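Fibronectin type III domain-containing protein (Simiduia agarivorans, PDB 6P2K) probably hydrolyses the glucan backbone of xyloglucan through the glycoside hydrolase family 74 part of a longer protein, built on seven-bladed beta-propellers. Local coordinates at residues 54-59 and 682-687; 232-237 and 285-290; 404-407 and 412-415. One frame throughout, in Å; residues are numbered along the deposited sequence.

Contact 1: residues 54-59 and 682-687; sequences NLVNNR and NSVGNR. With PE3 (3,6,9,12,15,18,21,24,27,30,33,36,39-tridecaoxahentetracontane-1,41-diol), chain C.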
ATOM      1  N   ASN B  54       9.872 -56.092  -9.987  1.00 34.77           N
ATOM      2  CA  ASN B  54       8.458 -56.226  -9.656  1.00 37.83           C
ATOM      3  C   ASN B  54       8.244 -57.348  -8.649  1.00 38.03           C
ATOM      4  O   ASN B  54       8.689 -58.480  -8.862  1.00 38.67           O
ATOM      5  CB  ASN B  54       7.634 -56.504 -10.913  1.00 40.01           C
ATOM      6  CG  ASN B  54       7.587 -55.321 -11.855  1.00 44.04           C
ATOM      7  OD1 ASN B  54       7.546 -54.170 -11.424  1.00 43.31           O
ATOM      8  ND2 ASN B  54       7.590 -55.600 -13.154  1.00 47.99           N
ATOM      9  N   LEU B  55       7.552 -57.036  -7.560  1.00 35.80           N
ATOM     10  CA  LEU B  55       7.163 -58.021  -6.564  1.00 36.06           C
ATOM     11  C   LEU B  55       5.720 -58.459  -6.795  1.00 37.00           C
ATOM     12  O   LEU B  55       4.932 -57.766  -7.444  1.00 36.96           O
ATOM     13  CB  LEU B  55       7.317 -57.455  -5.150  1.00 33.65           C
ATOM     14  CG  LEU B  55       8.697 -56.923  -4.769  1.00 29.76           C
ATOM     15  CD1 LEU B  55       8.577 -55.885  -3.671  1.00 28.59           C
ATOM     16  CD2 LEU B  55       9.595 -58.066  -4.326  1.00 33.68           C
ATOM     17  N   VAL B  56       5.385 -59.633  -6.254  1.00 36.38           N
ATOM     18  CA  VAL B  56       4.007 -60.110  -6.327  1.00 39.61           C
ATOM     19  C   VAL B  56       3.112 -59.297  -5.401  1.00 38.54           C
ATOM     20  O   VAL B  56       1.917 -59.124  -5.669  1.00 41.55           O
ATOM     21  CB  VAL B  56       3.945 -61.616  -6.007  1.00 42.79           C
ATOM     22  CG1 VAL B  56       2.566 -62.179  -6.326  1.00 46.64           C
ATOM     23  CG2 VAL B  56       5.015 -62.365  -6.790  1.00 42.35           C
ATOM     24  N   ASN B  57       3.668 -58.781  -4.307  1.00 34.91           N
ATOM     25  CA  ASN B  57       2.953 -57.906  -3.391  1.00 37.46           C
ATOM     26  C   ASN B  57       3.903 -56.807  -2.940  1.00 37.56           C
ATOM     27  O   ASN B  57       5.065 -57.075  -2.623  1.00 37.74           O
ATOM     28  CB  ASN B  57       2.406 -58.680  -2.187  1.00 40.72           C
ATOM     29  CG  ASN B  57       1.797 -57.772  -1.143  1.00 42.39           C
ATOM     30  OD1 ASN B  57       2.474 -57.332  -0.214  1.00 39.08           O
ATOM     31  ND2 ASN B  57       0.510 -57.479  -1.291  1.00 44.05           N
ATOM     32  N   ASN B  58       3.409 -55.571  -2.916  1.00 39.28           N
ATOM     33  CA  ASN B  58       4.267 -54.406  -2.749  1.00 39.92           C
ATOM     34  C   ASN B  58       4.271 -53.845  -1.331  1.00 40.65           C
ATOM     35  O   ASN B  58       4.911 -52.816  -1.091  1.00 38.43           O
ATOM     36  CB  ASN B  58       3.861 -53.314  -3.742  1.00 42.72           C
ATOM     37  CG  ASN B  58       4.340 -53.609  -5.148  1.00 50.02           C
ATOM     38  OD1 ASN B  58       5.388 -54.229  -5.342  1.00 51.76           O
ATOM     39  ND2 ASN B  58       3.576 -53.172  -6.138  1.00 54.27           N
ATOM     40  N   ARG B  59       3.595 -54.497  -0.388  1.00 37.25           N
ATOM     41  CA  ARG B  59       3.677 -54.113   1.022  1.00 37.16           C
ATOM     42  C   ARG B  59       4.893 -54.809   1.621  1.00 36.93           C
ATOM     43  O   ARG B  59       4.826 -55.960   2.057  1.00 41.54           O
ATOM     44  CB  ARG B  59       2.393 -54.474   1.756  1.00 38.33           C
ATOM     45  CG  ARG B  59       2.271 -53.863   3.145  1.00 38.22           C
ATOM     46  CD  ARG B  59       0.824 -53.824   3.607  1.00 41.48           C
ATOM     47  NE  ARG B  59       0.020 -52.896   2.814  1.00 45.87           N
ATOM     48  CZ  ARG B  59      -0.202 -51.628   3.147  1.00 47.97           C
ATOM     49  NH1 ARG B  59       0.320 -51.129   4.258  1.00 46.56           N
ATOM     50  NH2 ARG B  59      -0.947 -50.856   2.369  1.00 51.29           N
ATOM     51  N   ASN B 682      -0.105 -65.506 -11.636  1.00 41.86           N
ATOM     52  CA  ASN B 682      -0.166 -66.922 -11.300  1.00 45.38           C
ATOM     53  C   ASN B 682      -0.301 -67.162  -9.803  1.00 46.34           C
ATOM     54  O   ASN B 682      -0.735 -68.248  -9.402  1.00 48.19           O
ATOM     55  CB  ASN B 682       1.069 -67.639 -11.843  1.00 49.86           C
ATOM     56  CG  ASN B 682       0.986 -67.878 -13.336  1.00 56.70           C
ATOM     57  OD1 ASN B 682      -0.059 -68.273 -13.858  1.00 58.90           O
ATOM     58  ND2 ASN B 682       2.087 -67.635 -14.036  1.00 59.70           N
ATOM     59  N   SER B 683       0.043 -66.178  -8.971  1.00 44.37           N
ATOM     60  CA  SER B 683      -0.055 -66.338  -7.525  1.00 44.33           C
ATOM     61  C   SER B 683      -1.399 -65.867  -6.981  1.00 40.56           C
ATOM     62  O   SER B 683      -2.052 -66.592  -6.224  1.00 40.38           O
ATOM     63  CB  SER B 683       1.082 -65.584  -6.826  1.00 47.58           C
ATOM     64  OG  SER B 683       2.350 -66.084  -7.218  1.00 52.10           O
ATOM     65  N   VAL B 684      -1.833 -64.664  -7.361  1.00 36.11           N
ATOM     66  CA  VAL B 684      -3.000 -64.050  -6.740  1.00 36.51           C
ATOM     67  C   VAL B 684      -4.015 -63.611  -7.787  1.00 35.82           C
ATOM     68  O   VAL B 684      -5.009 -62.954  -7.457  1.00 34.99           O
ATOM     69  CB  VAL B 684      -2.582 -62.858  -5.861  1.00 35.49           C
ATOM     70  CG1 VAL B 684      -1.799 -63.343  -4.654  1.00 35.71           C
ATOM     71  CG2 VAL B 684      -1.760 -61.873  -6.670  1.00 32.04           C
ATOM     72  N   GLY B 685      -3.780 -63.969  -9.051  1.00 35.04           N
ATOM     73  CA  GLY B 685      -4.713 -63.585 -10.099  1.00 35.26           C
ATOM     74  C   GLY B 685      -6.111 -64.129  -9.885  1.00 39.23           C
ATOM     75  O   GLY B 685      -7.091 -63.534 -10.345  1.00 39.01           O
ATOM     76  N   ASN B 686      -6.228 -65.257  -9.181  1.00 41.99           N
ATOM     77  CA  ASN B 686      -7.533 -65.827  -8.872  1.00 44.08           C
ATOM     78  C   ASN B 686      -8.336 -64.962  -7.911  1.00 42.44           C
ATOM     79  O   ASN B 686      -9.553 -65.152  -7.799  1.00 44.84           O
ATOM     80  CB  ASN B 686      -7.355 -67.224  -8.287  1.00 51.99           C
ATOM     81  CG  ASN B 686      -6.292 -67.265  -7.216  1.00 60.48           C
ATOM     82  OD1 ASN B 686      -5.104 -67.397  -7.514  1.00 67.05           O
ATOM     83  ND2 ASN B 686      -6.706 -67.137  -5.963  1.00 62.11           N
ATOM     84  N   ARG B 687      -7.692 -64.026  -7.212  1.00 41.41           N
ATOM     85  CA  ARG B 687      -8.398 -63.097  -6.338  1.00 39.25           C
ATOM     86  C   ARG B 687      -8.707 -61.762  -6.997  1.00 35.68           C
ATOM     87  O   ARG B 687      -9.530 -61.007  -6.468  1.00 34.13           O
ATOM     88  CB  ARG B 687      -7.586 -62.819  -5.067  1.00 40.35           C
ATOM     89  CG  ARG B 687      -6.711 -63.954  -4.581  1.00 41.90           C
ATOM     90  CD  ARG B 687      -6.322 -63.702  -3.138  1.00 42.51           C
ATOM     91  NE  ARG B 687      -5.449 -64.737  -2.598  1.00 43.69           N
ATOM     92  CZ  ARG B 687      -5.533 -65.205  -1.358  1.00 42.77           C
ATOM     93  NH1 ARG B 687      -6.459 -64.734  -0.532  1.00 37.72           N
ATOM     94  NH2 ARG B 687      -4.698 -66.149  -0.945  1.00 45.97           N
TER
HETATM   95  O43 PE3 C 808      16.503 -53.260 -12.766  1.00 74.86           O
HETATM   96  C42 PE3 C 808      15.250 -53.185 -13.448  1.00 73.57           C
HETATM   97  C41 PE3 C 808      14.380 -52.138 -12.756  1.00 73.60           C
HETATM   98  O40 PE3 C 808      13.091 -51.975 -13.375  1.00 75.36           O
HETATM   99  C39 PE3 C 808      12.280 -53.161 -13.364  1.00 74.61           C
HETATM  100  C38 PE3 C 808      10.966 -52.773 -14.031  1.00 72.74           C
HETATM  101  O37 PE3 C 808      10.054 -53.880 -14.082  1.00 72.10           O

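Contact 2: residues 232-237 and 285-290; sequences PDLRYN and AVKDRF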
ATOM      1  N   PRO B 232      -4.694 -55.772  21.677  1.00 95.75           N
ATOM      2  CA  PRO B 232      -4.562 -55.819  20.215  1.00 93.79           C
ATOM      3  C   PRO B 232      -4.445 -54.441  19.582  1.00 89.39           C
ATOM      4  O   PRO B 232      -3.525 -54.189  18.796  1.00 86.59           O
ATOM      5  CB  PRO B 232      -5.851 -56.525  19.764  1.00 97.15           C
ATOM      6  CG  PRO B 232      -6.528 -57.011  21.030  1.00100.87           C
ATOM      7  CD  PRO B 232      -6.055 -56.112  22.119  1.00 98.81           C
ATOM      8  N   ASP B 233      -5.375 -53.548  19.916  1.00 80.82           N
ATOM      9  CA  ASP B 233      -5.436 -52.233  19.293  1.00 72.14           C
ATOM     10  C   ASP B 233      -4.332 -51.340  19.849  1.00 67.88           C
ATOM     11  O   ASP B 233      -4.291 -51.066  21.054  1.00 68.00           O
ATOM     12  CB  ASP B 233      -6.809 -51.603  19.517  1.00 72.24           C
ATOM     13  CG  ASP B 233      -7.105 -50.481  18.537  1.00 69.34           C
ATOM     14  OD1 ASP B 233      -6.146 -49.865  18.021  1.00 66.64           O
ATOM     15  OD2 ASP B 233      -8.298 -50.220  18.276  1.00 69.51           O
ATOM     16  N   LEU B 234      -3.449 -50.876  18.963  1.00 61.35           N
ATOM     17  CA  LEU B 234      -2.329 -50.037  19.371  1.00 56.86           C
ATOM     18  C   LEU B 234      -2.771 -48.663  19.854  1.00 53.65           C
ATOM     19  O   LEU B 234      -2.010 -47.994  20.563  1.00 49.83           O
ATOM     20  CB  LEU B 234      -1.349 -49.885  18.207  1.00 54.73           C
ATOM     21  CG  LEU B 234       0.134 -49.802  18.559  1.00 53.28           C
ATOM     22  CD1 LEU B 234       0.657 -51.160  19.001  1.00 54.63           C
ATOM     23  CD2 LEU B 234       0.915 -49.282  17.364  1.00 53.11           C
ATOM     24  N   ARG B 235      -3.976 -48.224  19.488  1.00 54.72           N
ATOM     25  CA  ARG B 235      -4.443 -46.904  19.892  1.00 56.21           C
ATOM     26  C   ARG B 235      -4.709 -46.815  21.388  1.00 57.03           C
ATOM     27  O   ARG B 235      -4.731 -45.707  21.936  1.00 59.92           O
ATOM     28  CB  ARG B 235      -5.700 -46.542  19.101  1.00 62.18           C
ATOM     29  CG  ARG B 235      -5.518 -46.703  17.599  1.00 70.15           C
ATOM     30  CD  ARG B 235      -6.633 -46.044  16.806  1.00 77.02           C
ATOM     31  NE  ARG B 235      -7.793 -46.919  16.655  1.00 83.72           N
ATOM     32  CZ  ARG B 235      -7.883 -47.897  15.760  1.00 87.02           C
ATOM     33  NH1 ARG B 235      -6.877 -48.138  14.928  1.00 84.67           N
ATOM     34  NH2 ARG B 235      -8.982 -48.637  15.697  1.00 90.01           N
ATOM     35  N   TYR B 236      -4.901 -47.949  22.062  1.00 56.07           N
ATOM     36  CA  TYR B 236      -5.135 -47.973  23.502  1.00 61.69           C
ATOM     37  C   TYR B 236      -4.080 -48.793  24.234  1.00 60.56           C
ATOM     38  O   TYR B 236      -4.292 -49.196  25.380  1.00 67.33           O
ATOM     39  CB  TYR B 236      -6.544 -48.493  23.792  1.00 66.24           C
ATOM     40  CG  TYR B 236      -7.579 -47.814  22.928  1.00 69.89           C
ATOM     41  CD1 TYR B 236      -7.952 -46.497  23.167  1.00 72.43           C
ATOM     42  CD2 TYR B 236      -8.155 -48.473  21.851  1.00 70.61           C
ATOM     43  CE1 TYR B 236      -8.883 -45.864  22.370  1.00 74.80           C
ATOM     44  CE2 TYR B 236      -9.088 -47.848  21.049  1.00 73.62           C
ATOM     45  CZ  TYR B 236      -9.449 -46.544  21.313  1.00 76.88           C
ATOM     46  OH  TYR B 236     -10.378 -45.917  20.516  1.00 81.33           O
ATOM     47  N   ASN B 237      -2.948 -49.045  23.582  1.00 54.65           N
ATOM     48  CA  ASN B 237      -1.787 -49.696  24.187  1.00 52.19           C
ATOM     49  C   ASN B 237      -0.615 -48.747  23.954  1.00 49.16           C
ATOM     50  O   ASN B 237       0.005 -48.767  22.887  1.00 47.18           O
ATOM     51  CB  ASN B 237      -1.543 -51.074  23.573  1.00 50.38           C
ATOM     52  CG  ASN B 237      -0.584 -51.918  24.389  1.00 50.37           C
ATOM     53  OD1 ASN B 237      -0.087 -51.488  25.429  1.00 52.47           O
ATOM     54  ND2 ASN B 237      -0.322 -53.131  23.919  1.00 45.32           N
ATOM     55  N   ALA B 285      10.136 -45.522  18.315  1.00 30.35           N
ATOM     56  CA  ALA B 285       8.822 -46.007  18.717  1.00 33.25           C
ATOM     57  C   ALA B 285       7.887 -46.015  17.519  1.00 32.21           C
ATOM     58  O   ALA B 285       8.151 -45.381  16.493  1.00 26.34           O
ATOM     59  CB  ALA B 285       8.221 -45.149  19.834  1.00 26.65           C
ATOM     60  N   VAL B 286       6.782 -46.737  17.670  1.00 32.44           N
ATOM     61  CA  VAL B 286       5.691 -46.687  16.707  1.00 32.15           C
ATOM     62  C   VAL B 286       4.707 -45.618  17.158  1.00 31.80           C
ATOM     63  O   VAL B 286       4.392 -45.509  18.351  1.00 31.93           O
ATOM     64  CB  VAL B 286       5.015 -48.066  16.558  1.00 33.79           C
ATOM     65  CG1 VAL B 286       4.613 -48.637  17.912  1.00 32.56           C
ATOM     66  CG2 VAL B 286       3.820 -47.984  15.611  1.00 33.19           C
ATOM     67  N   LYS B 287       4.268 -44.792  16.202  1.00 31.36           N
ATOM     68  CA  LYS B 287       3.285 -43.722  16.385  1.00 34.69           C
ATOM     69  C   LYS B 287       3.833 -42.505  17.129  1.00 33.69           C
ATOM     70  O   LYS B 287       3.723 -41.381  16.627  1.00 31.19           O
ATOM     71  CB  LYS B 287       2.031 -44.242  17.098  1.00 35.54           C
ATOM     72  CG  LYS B 287       1.113 -45.075  16.216  1.00 45.39           C
ATOM     73  CD  LYS B 287      -0.353 -44.839  16.560  1.00 52.57           C
ATOM     74  CE  LYS B 287      -1.221 -46.009  16.115  1.00 59.67           C
ATOM     75  NZ  LYS B 287      -2.218 -45.626  15.075  1.00 63.22           N
ATOM     76  N   ASP B 288       4.415 -42.705  18.310  1.00 31.57           N
ATOM     77  CA  ASP B 288       4.769 -41.585  19.177  1.00 31.14           C
ATOM     78  C   ASP B 288       5.847 -40.702  18.555  1.00 31.14           C
ATOM     79  O   ASP B 288       6.805 -41.195  17.951  1.00 30.68           O
ATOM     80  CB  ASP B 288       5.241 -42.099  20.535  1.00 38.87           C
ATOM     81  CG  ASP B 288       4.123 -42.729  21.339  1.00 46.29           C
ATOM     82  OD1 ASP B 288       3.050 -42.103  21.460  1.00 51.18           O
ATOM     83  OD2 ASP B 288       4.316 -43.850  21.846  1.00 51.02           O
ATOM     84  N   ARG B 289       5.695 -39.386  18.726  1.00 24.88           N
ATOM     85  CA  ARG B 289       6.617 -38.381  18.195  1.00 27.39           C
ATOM     86  C   ARG B 289       7.452 -37.813  19.338  1.00 31.16           C
ATOM     87  O   ARG B 289       6.965 -36.999  20.128  1.00 33.03           O
ATOM     88  CB  ARG B 289       5.857 -37.266  17.481  1.00 27.99           C
ATOM     89  CG  ARG B 289       5.101 -37.706  16.244  1.00 28.80           C
ATOM     90  CD  ARG B 289       4.607 -36.508  15.436  1.00 27.90           C
ATOM     91  NE  ARG B 289       4.048 -36.928  14.155  1.00 27.45           N
ATOM     92  CZ  ARG B 289       4.774 -37.184  13.069  1.00 28.80           C
ATOM     93  NH1 ARG B 289       6.095 -37.050  13.097  1.00 24.92           N
ATOM     94  NH2 ARG B 289       4.175 -37.573  11.952  1.00 27.05           N
ATOM     95  N   PHE B 290       8.719 -38.228  19.413  1.00 28.81           N
ATOM     96  CA  PHE B 290       9.639 -37.659  20.391  1.00 26.78           C
ATOM     97  C   PHE B 290      11.066 -37.571  19.867  1.00 27.64           C
ATOM     98  O   PHE B 290      11.971 -37.238  20.641  1.00 30.16           O
ATOM     99  CB  PHE B 290       9.631 -38.473  21.696  1.00 26.26           C
ATOM    100  CG  PHE B 290       9.888 -39.941  21.496  1.00 29.02           C
ATOM    101  CD1 PHE B 290      11.177 -40.422  21.323  1.00 29.51           C
ATOM    102  CD2 PHE B 290       8.838 -40.840  21.483  1.00 30.03           C
ATOM    103  CE1 PHE B 290      11.410 -41.768  21.136  1.00 28.76           C
ATOM    104  CE2 PHE B 290       9.066 -42.185  21.301  1.00 30.63           C
ATOM    105  CZ  PHE B 290      10.352 -42.651  21.126  1.00 31.21           C
TER

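Contact 3: residues 404-407 and 412-415; sequences YDVA and YVIQ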
ATOM      1  N   TYR B 404      -5.773 -37.729  -4.320  1.00 17.78           N
ATOM      2  CA  TYR B 404      -7.165 -37.851  -4.750  1.00 17.57           C
ATOM      3  C   TYR B 404      -7.401 -37.266  -6.139  1.00 18.96           C
ATOM      4  O   TYR B 404      -8.148 -37.841  -6.938  1.00 19.40           O
ATOM      5  CB  TYR B 404      -8.101 -37.120  -3.784  1.00 16.82           C
ATOM      6  CG  TYR B 404      -8.214 -37.626  -2.361  1.00 18.47           C
ATOM      7  CD1 TYR B 404      -9.014 -38.720  -2.048  1.00 14.67           C
ATOM      8  CD2 TYR B 404      -7.581 -36.959  -1.319  1.00 17.02           C
ATOM      9  CE1 TYR B 404      -9.147 -39.158  -0.740  1.00 17.52           C
ATOM     10  CE2 TYR B 404      -7.710 -37.387  -0.008  1.00 18.03           C
ATOM     11  CZ  TYR B 404      -8.492 -38.483   0.275  1.00 18.98           C
ATOM     12  OH  TYR B 404      -8.619 -38.902   1.577  1.00 19.16           O
ATOM     13  N   ASP B 405      -6.817 -36.102  -6.421  1.00 17.61           N
ATOM     14  CA  ASP B 405      -7.229 -35.272  -7.548  1.00 17.35           C
ATOM     15  C   ASP B 405      -6.070 -34.348  -7.900  1.00 19.43           C
ATOM     16  O   ASP B 405      -5.141 -34.162  -7.107  1.00 14.82           O
ATOM     17  CB  ASP B 405      -8.503 -34.473  -7.205  1.00 17.65           C
ATOM     18  CG  ASP B 405      -9.334 -34.111  -8.440  1.00 21.78           C
ATOM     19  OD1 ASP B 405      -8.776 -34.196  -9.557  1.00 16.08           O
ATOM     20  OD2 ASP B 405     -10.547 -33.777  -8.295  1.00 21.27           O
ATOM     21  N   VAL B 406      -6.128 -33.781  -9.106  1.00 18.71           N
ATOM     22  CA  VAL B 406      -5.106 -32.861  -9.592  1.00 16.80           C
ATOM     23  C   VAL B 406      -5.784 -31.762 -10.395  1.00 19.59           C
ATOM     24  O   VAL B 406      -6.832 -31.974 -11.011  1.00 18.48           O
ATOM     25  CB  VAL B 406      -4.034 -33.587 -10.447  1.00 19.17           C
ATOM     26  CG1 VAL B 406      -4.661 -34.200 -11.697  1.00 15.52           C
ATOM     27  CG2 VAL B 406      -2.886 -32.649 -10.816  1.00 12.35           C
ATOM     28  N   ALA B 407      -5.192 -30.569 -10.366  1.00 21.47           N
ATOM     29  CA  ALA B 407      -5.623 -29.463 -11.207  1.00 20.40           C
ATOM     30  C   ALA B 407      -4.395 -28.677 -11.644  1.00 19.73           C
ATOM     31  O   ALA B 407      -3.419 -28.561 -10.899  1.00 21.93           O
ATOM     32  CB  ALA B 407      -6.614 -28.544 -10.483  1.00 16.91           C
ATOM     33  N   TYR B 412       1.202 -23.528 -12.457  1.00 19.22           N
ATOM     34  CA  TYR B 412       0.664 -23.947 -11.169  1.00 17.65           C
ATOM     35  C   TYR B 412       0.063 -25.343 -11.276  1.00 21.05           C
ATOM     36  O   TYR B 412      -0.693 -25.631 -12.209  1.00 17.35           O
ATOM     37  CB  TYR B 412      -0.400 -22.962 -10.686  1.00 18.26           C
ATOM     38  CG  TYR B 412      -1.063 -23.372  -9.390  1.00 17.09           C
ATOM     39  CD1 TYR B 412      -0.474 -23.089  -8.166  1.00 16.95           C
ATOM     40  CD2 TYR B 412      -2.281 -24.041  -9.392  1.00 14.79           C
ATOM     41  CE1 TYR B 412      -1.081 -23.466  -6.977  1.00 19.14           C
ATOM     42  CE2 TYR B 412      -2.890 -24.426  -8.215  1.00 13.96           C
ATOM     43  CZ  TYR B 412      -2.284 -24.134  -7.009  1.00 16.40           C
ATOM     44  OH  TYR B 412      -2.885 -24.504  -5.827  1.00 16.75           O
ATOM     45  N   VAL B 413       0.402 -26.203 -10.315  1.00 19.17           N
ATOM     46  CA  VAL B 413      -0.190 -27.527 -10.180  1.00 19.68           C
ATOM     47  C   VAL B 413      -0.539 -27.734  -8.715  1.00 20.13           C
ATOM     48  O   VAL B 413       0.222 -27.335  -7.828  1.00 19.62           O
ATOM     49  CB  VAL B 413       0.759 -28.647 -10.665  1.00 17.53           C
ATOM     50  CG1 VAL B 413       0.061 -30.005 -10.600  1.00 16.22           C
ATOM     51  CG2 VAL B 413       1.260 -28.366 -12.076  1.00 15.84           C
ATOM     52  N   ILE B 414      -1.692 -28.349  -8.457  1.00 14.33           N
ATOM     53  CA  ILE B 414      -2.059 -28.752  -7.108  1.00 17.11           C
ATOM     54  C   ILE B 414      -2.403 -30.234  -7.120  1.00 20.09           C
ATOM     55  O   ILE B 414      -3.146 -30.698  -7.992  1.00 18.76           O
ATOM     56  CB  ILE B 414      -3.230 -27.924  -6.541  1.00 14.17           C
ATOM     57  CG1 ILE B 414      -3.625 -28.450  -5.157  1.00 13.40           C
ATOM     58  CG2 ILE B 414      -4.426 -27.931  -7.490  1.00 12.25           C
ATOM     59  CD1 ILE B 414      -4.466 -27.486  -4.349  1.00 16.14           C
ATOM     60  N   GLN B 415      -1.826 -30.977  -6.177  1.00 17.58           N
ATOM     61  CA  GLN B 415      -2.273 -32.322  -5.837  1.00 17.99           C
ATOM     62  C   GLN B 415      -3.100 -32.244  -4.563  1.00 17.90           C
ATOM     63  O   GLN B 415      -2.632 -31.714  -3.551  1.00 19.35           O
ATOM     64  CB  GLN B 415      -1.099 -33.274  -5.605  1.00 19.41           C
ATOM     65  CG  GLN B 415      -0.271 -33.648  -6.806  1.00 17.86           C
ATOM     66  CD  GLN B 415       0.776 -34.691  -6.446  1.00 20.16           C
ATOM     67  OE1 GLN B 415       0.454 -35.729  -5.863  1.00 20.69           O
ATOM     68  NE2 GLN B 415       2.036 -34.412  -6.771  1.00 13.95           N
TER

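Contact 1: residues 54-59 and 682-687
Val-56 meets Ser-683 through a single methyl group, and this pair, with Val-684 beside it, makes up the whole contact. The valine contributes roughly half of the 92 Å² buried between 54-59 and 682-687. Its CG1 lies anti to the backbone N (chi1 -170°) and is thereby aimed at the short helix that opens 682-687. There it touches Ser-683 CB at 3.7 Å; CB is the nearer atom of the serine, with Ser-683 OG just behind it at 4.0 Å from Val-56 CG1. Looser still is the apolar approach of Val-56 CG1 to Val-684 CG2, 4.4 Å away. The CA atoms of Val-56 and Ser-683 remain 7.5 Å apart, consistent with side chains alone closing the gap. Leu-93 of strand 92-93 touches both Val-56 and Ser-683, and Tyr-79 packs on Val-684; the backbone N of Val-56 is bound by His-82 NE2.

Beyond the valine, an Asx turn shapes the loop: Arg-59 N donates to Asn-57 OD1 over 3.1 Å, approaching from above the carbonyl plane, 59° out of it. Arg-59 itself forms a salt bridge with the zinc ligand Asp-124 and a cation-pi contact with Phe-127. At the other end of the loop, Asn-54 ND2 comes within 3.1 Å of O37 of a polyethylene glycol molecule. Joining a loop between successive N-terminal sheets to a helix 623 residues further on, the contact belongs to the interface expected between the tandem beta-propellers of family 74.

Contact 2: residues 232-237 and 285-290
Leu-234 and Val-286 reach toward each other tip to tip, with one leucine methyl set against both methyls of the valine. Leu-234 CD2 is 3.6 Å from Val-286 CG2 and 3.8 Å from Val-286 CG1, nearly equal separations that place it over the fork of the branch. In the valine rotamer, chi1 52°, CG1 sits between the backbone N and the carbonyl carbon and CG2 is anti to N, and the leucine methyl touches both. Lys-287 comes alongside the same leucine with its aliphatic part, CE lying 4.1 Å from Leu-234 CD2. Its chain bends at chi2 and chi4, and NZ finishes 4.3 Å from Arg-235 CG, beside the methylene portion of the arginine.

Local turns present these groups. Arg-235 N donates to Asp-233 OD1 (3.1 Å), an Asx turn, while Arg-235 NH2 and Asp-233 OD2 pair by charge alone, the oxygen standing well out of the guanidinium plane. On the 285-290 side, Lys-287 has phi/psi of 74/-53° and Asp-288 N makes a weak 2.8 Å bond to Val-286 O, the geometry of a classic gamma turn. Tyr-236 meets Tyr-309 of the second subunit. The contact thus joins second-to-third-strand loops of two successive four-stranded sheets, as between adjacent propeller blades, with the Val-286 side chain about 8 Å from a zinc ion held by Gln-16 and Asp-124.

Contact 3: residues 404-407 and 412-415
The Asp-405 carboxylate and the Gln-415 amide, flat ends of two residues that touch through their backbones, are both engaged at their edges. Asp-405 OD1 is met on its anti side by Val-406 N at 2.7 Å, 25° out of plane, and OD2 binds a zinc ion shared with Asp-513. Thr-403 and Gln-417 hold Gln-415 OE1 and Asn-10 its NE2, while the Tyr-412 hydroxyl is hydrogen-bonded to Glu-424. Between the backbones, Asp-405 O lies 3.6 Å from Gln-415 CA.

Two backbone bonds link the strands at the hydrogen-bonded pair: Ala-407 N to Ile-414 O (3.1 Å, 159°) and Ile-414 N to Ala-407 O (3.0 Å, 168°). On one face the Val-406 and Val-413 side chains cross obliquely, Val-406 CG2 lying 4.0 Å from Val-413 CG1; on the other, Ala-407 CB packs on Ile-414 CG2 at 3.8 Å. Tyr-404 and Asp-405 both face Gly-416, a classic beta bulge that includes the zinc ligand Asp-405.

The axes run antiparallel in a hairpin: strand 412-417 lies between 403-409 and 421-425, strand 447-456 covers the Ala-407 and Ile-414 face, and Trp-432 packs on Val-413 and Gln-415.

Overall arrangement
The three contacts are separate, their centres about 30 Å (contacts 1 and 2), about 30 Å (1 and 3) and about 32 Å (2 and 3) apart. Along the chain, contacts 2 and 3 follow each other inside the long loop that contact 1 closes, and in space they lie on opposite sides of the chain's centre. One zinc site lies near contacts 1 and 2: its ligand Asp-124, salt-bridged to Arg-59 of contact 1, has its side chain about 9 Å from that of Val-286 in contact 2. Contact 3 holds Asp-405, a ligand of a separate zinc ion. Contact 1 links early and late parts of the chain, consistent with an interface between two propellers, where family 74 enzymes carry their substrate cleft.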